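Local coordinates for S-layer domain-containing protein (PDB 4QVS) that is of unknown function but carries a concanavalin A-like lectin/glucanase domain, which probably recognises carbohydrate or another ligand at the bacterial cell surface, at residues A[13-16]-A[17-20]; A[40-44]-A[45-49]. One frame throughout, in Å; residues are numbered along the deposited sequence.

Contact 1: A[13-16]-A[17-20]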
loop_
_atom_site.group_PDB
_atom_site.type_symbol
_atom_site.label_atom_id
_atom_site.label_comp_id
_atom_site.label_asym_id
_atom_site.label_seq_id
_atom_site.Cartn_x
_atom_site.Cartn_y
_atom_site.Cartn_z
ATOM N N GLU A 13 18.838 16.573 -21.281
ATOM C CA GLU A 13 20.099 16.936 -21.883
ATOM C C GLU A 13 20.722 18.099 -21.143
ATOM O O GLU A 13 20.050 19.090 -20.879
ATOM C CB GLU A 13 19.819 17.365 -23.316
ATOM C CG GLU A 13 21.055 17.513 -24.175
ATOM C CD GLU A 13 20.677 17.838 -25.603
ATOM O OE1 GLU A 13 19.963 18.843 -25.795
ATOM O OE2 GLU A 13 21.076 17.092 -26.531
ATOM N N ALA A 14 22.009 17.976 -20.833
ATOM C CA ALA A 14 22.745 19.003 -20.106
ATOM C C ALA A 14 22.731 20.301 -20.879
ATOM O O ALA A 14 22.689 20.302 -22.116
ATOM C CB ALA A 14 24.183 18.565 -19.862
ATOM N N VAL A 15 22.741 21.418 -20.165
ATOM C CA VAL A 15 22.811 22.673 -20.878
ATOM C C VAL A 15 24.189 22.840 -21.528
ATOM O O VAL A 15 25.218 22.375 -21.027
ATOM C CB VAL A 15 22.524 23.885 -19.996
ATOM C CG1 VAL A 15 21.103 23.829 -19.459
ATOM C CG2 VAL A 15 23.556 23.997 -18.899
ATOM N N GLU A 16 24.177 23.530 -22.649
ATOM C CA GLU A 16 25.366 23.801 -23.439
ATOM C C GLU A 16 26.420 24.393 -22.487
ATOM O O GLU A 16 26.094 25.192 -21.612
ATOM C CB GLU A 16 24.960 24.793 -24.542
ATOM C CG GLU A 16 25.591 24.595 -25.909
ATOM C CD GLU A 16 26.985 25.159 -26.025
ATOM O OE1 GLU A 16 27.659 25.361 -24.993
ATOM O OE2 GLU A 16 27.402 25.408 -27.170
ATOM N N GLY A 17 27.672 23.990 -22.625
ATOM C CA GLY A 17 28.728 24.544 -21.776
ATOM C C GLY A 17 28.973 23.748 -20.517
ATOM O O GLY A 17 29.903 24.034 -19.759
ATOM N N SER A 18 28.159 22.731 -20.282
ATOM C CA SER A 18 28.363 21.903 -19.115
ATOM C C SER A 18 28.027 20.486 -19.412
ATOM O O SER A 18 27.427 20.149 -20.429
ATOM C CB SER A 18 27.462 22.333 -17.961
ATOM O OG SER A 18 26.133 21.879 -18.181
ATOM N N THR A 19 28.352 19.680 -18.424
ATOM C CA THR A 19 28.159 18.274 -18.435
ATOM C C THR A 19 27.119 17.802 -17.405
ATOM O O THR A 19 26.660 16.666 -17.451
ATOM C CB THR A 19 29.535 17.676 -18.099
ATOM O OG1 THR A 19 30.084 18.337 -16.939
ATOM C CG2 THR A 19 30.491 17.946 -19.252
ATOM N N ASN A 20 26.697 18.674 -16.502
ATOM C CA ASN A 20 25.839 18.248 -15.413
ATOM C C ASN A 20 24.749 19.202 -15.029
ATOM O O ASN A 20 24.148 19.027 -13.984
ATOM C CB ASN A 20 26.707 17.984 -14.174
ATOM C CG ASN A 20 27.537 19.201 -13.784
ATOM O OD1 ASN A 20 27.532 20.226 -14.464
ATOM N ND2 ASN A 20 28.280 19.073 -12.719
#
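Val15 and Ser18 close a type II beta turn, and the tight part of the contact gathers round one carbonyl oxygen. Val15 O takes the backbone N-H of Ser18, N to O 3.1 Å, in a bent bond of 143° at the hydrogen. The hydroxyl of the same serine adds a second grip, Ser18 OG lying 3.0 Å from Val15 O. Both donors reach the oxygen from the same face of its carbonyl plane, each tilted from that plane by about 20°. Ser18 OG stands between its own backbone N and carbonyl carbon (chi1 77°), which turns it back over the turn, where it also meets Val15 CG2 at 3.4 Å and accepts a weak hydrogen bond from Glu21 N. Serine suits this place because its short hydroxyl arm reaches the turn's own carbonyl. Gly17 holds the third position with a positive phi, which glycine accommodates readily, having no CB to meet the Glu16 carbonyl oxygen. Beside the turn, the short methyl of Ala14 lies against the backbone of the returning chain, CB 3.7 Å from Ser18 O.

The other side is loose: Glu16 and Thr19 are exposed, and the polar side chains of both suit a solvent-facing loop. With two donors from a single residue on one acceptor, the chemistry implies a reversal fixed by local backbone and hydroxyl bonds, with little help from a hydrophobic core.

Contact 2: A[40-44]-A[45-49]. With NA (sodium ion), chain C.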
loop_
_atom_site.group_PDB
_atom_site.type_symbol
_atom_site.label_atom_id
_atom_site.label_comp_id
_atom_site.label_asym_id
_atom_site.label_seq_id
_atom_site.Cartn_x
_atom_site.Cartn_y
_atom_site.Cartn_z
ATOM N N VAL A 40 22.844 11.323 -17.458
ATOM C CA VAL A 40 21.436 10.979 -17.733
ATOM C C VAL A 40 21.410 9.838 -18.747
ATOM O O VAL A 40 22.313 9.723 -19.564
ATOM C CB VAL A 40 20.558 12.168 -18.193
ATOM C CG1 VAL A 40 20.429 13.179 -17.063
ATOM C CG2 VAL A 40 21.074 12.823 -19.472
ATOM N N VAL A 41 20.393 8.999 -18.692
ATOM C CA VAL A 41 20.343 7.829 -19.591
ATOM C C VAL A 41 18.912 7.556 -20.048
ATOM O O VAL A 41 17.982 8.107 -19.443
ATOM C CB VAL A 41 20.924 6.589 -18.873
ATOM C CG1 VAL A 41 22.397 6.786 -18.475
ATOM C CG2 VAL A 41 20.108 6.256 -17.642
ATOM N N PRO A 42 18.721 6.716 -21.118
ATOM C CA PRO A 42 17.349 6.466 -21.550
ATOM C C PRO A 42 16.480 6.115 -20.364
ATOM O O PRO A 42 16.881 5.284 -19.562
ATOM C CB PRO A 42 17.494 5.253 -22.500
ATOM C CG PRO A 42 18.851 5.441 -23.111
ATOM C CD PRO A 42 19.689 6.265 -22.136
ATOM N N GLY A 43 15.330 6.765 -20.224
ATOM C CA GLY A 43 14.411 6.433 -19.133
ATOM C C GLY A 43 12.948 6.501 -19.536
ATOM O O GLY A 43 12.551 6.019 -20.611
ATOM N N LEU A 44 12.130 7.105 -18.679
ATOM C CA LEU A 44 10.689 7.194 -18.953
ATOM C C LEU A 44 10.351 8.153 -20.105
ATOM O O LEU A 44 9.710 7.733 -21.068
ATOM C CB LEU A 44 9.918 7.610 -17.700
ATOM C CG LEU A 44 8.398 7.523 -17.832
ATOM C CD1 LEU A 44 7.908 6.091 -17.660
ATOM C CD2 LEU A 44 7.751 8.417 -16.806
ATOM N N ASN A 45 10.743 9.429 -19.992
ATOM C CA ASN A 45 10.479 10.425 -21.050
ATOM C C ASN A 45 11.763 11.009 -21.545
ATOM O O ASN A 45 12.240 12.005 -21.002
ATOM C CB ASN A 45 9.498 11.541 -20.613
ATOM C CG ASN A 45 8.042 11.206 -20.941
ATOM O OD1 ASN A 45 7.674 10.039 -21.120
ATOM N ND2 ASN A 45 7.210 12.238 -21.044
ATOM N N GLY A 46 12.293 10.385 -22.595
ATOM C CA GLY A 46 13.558 10.766 -23.192
ATOM C C GLY A 46 14.622 10.203 -22.283
ATOM O O GLY A 46 14.833 8.991 -22.209
ATOM N N ASN A 47 15.298 11.088 -21.576
ATOM C CA ASN A 47 16.286 10.665 -20.610
ATOM C C ASN A 47 15.810 10.983 -19.218
ATOM O O ASN A 47 14.868 11.789 -19.022
ATOM C CB ASN A 47 17.650 11.275 -20.896
ATOM C CG ASN A 47 18.350 10.598 -22.065
ATOM O OD1 ASN A 47 18.436 9.376 -22.128
ATOM N ND2 ASN A 47 18.893 11.395 -22.971
ATOM N N SER A 48 16.471 10.305 -18.281
ATOM C CA SER A 48 16.179 10.330 -16.858
ATOM C C SER A 48 17.483 10.253 -16.033
ATOM O O SER A 48 18.490 9.678 -16.459
ATOM C CB SER A 48 15.313 9.090 -16.506
ATOM O OG SER A 48 14.194 8.935 -17.383
ATOM N N VAL A 49 17.460 10.844 -14.842
ATOM C CA VAL A 49 18.597 10.742 -13.915
ATOM C C VAL A 49 18.684 9.328 -13.356
ATOM O O VAL A 49 17.665 8.764 -12.979
ATOM C CB VAL A 49 18.410 11.715 -12.718
ATOM C CG1 VAL A 49 19.275 11.344 -11.527
ATOM C CG2 VAL A 49 18.672 13.132 -13.168
HETATM NA NA NA C . 13.129 13.060 -19.063
HETATM O O HOH W 1 11.463 14.136 -19.453
#
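Val40 lays its branched side chain across that of Asn47 at about a right angle, CG2 4.0 Å from Asn47 CB, while its other methyl, CG1, faces Val49 CG2. Such beta-branched residues suit an extended strand. Next comes Val41, in an antiparallel hydrogen-bonded pair with Ser48: Val41 N gives to Ser48 O at 3.0 Å and an almost straight 167°, and Ser48 N returns a bond to Val41 O at 2.9 Å. Val41 packs on Met200 of the second subunit. Pro42 has no N-H to offer, and its ring lies alongside the Asn47 side chain, both pointing the same way.

Past the proline, Gly43 N donates to Gly46 O at 3.0 Å in a nearly straight bond, closing the loop. Gly43 CA comes within 3.1 Å of Ser48 OG, a closeness that glycine's lack of a side chain permits. That hydroxyl, set anti to its own carbonyl carbon (chi1 -50°), receives a weak bond from Leu44 N, but its stronger partner is Asp202 of the second subunit. Leu44 in turn sends its apolar side chain to Trp136 of that subunit.

The bend that follows presents two backbone oxygens to sodium, Asn45 O at 2.4 Å and Asn47 O at 2.1 Å. Gly46 between them has a positive phi, a conformation that glycine adopts readily. A water, Met10 O, Asp12 OD1 and Asp202 OD2 of the second subunit also bind the ion, and Val49 carries the sheet into that subunit through an antiparallel ladder. This is a beta hairpin that supplies, from Asn45 and Asn47, two backbone ligands to a sodium site shared between subunits.

Contact 1 (13-16 with 17-20) precedes contact 2 (40-44 with 45-49) in the chain. Their centres lie about 15 Å apart and their nearest atoms about 5 Å apart, without touching. Contact 1 belongs to the loop between strands 7-9 and 21-22, whereas contact 2 is the hairpin of strands 40-42 and 47-52. The sodium ion relates the two regions: Met10 and Asp12, just before the turn, bind the same ion as the hairpin. Contact 1 touches no other chain of the assembly, while contact 2 faces the second subunit; thus the turn stays at the surface of its own chain while the hairpin joins the two subunits.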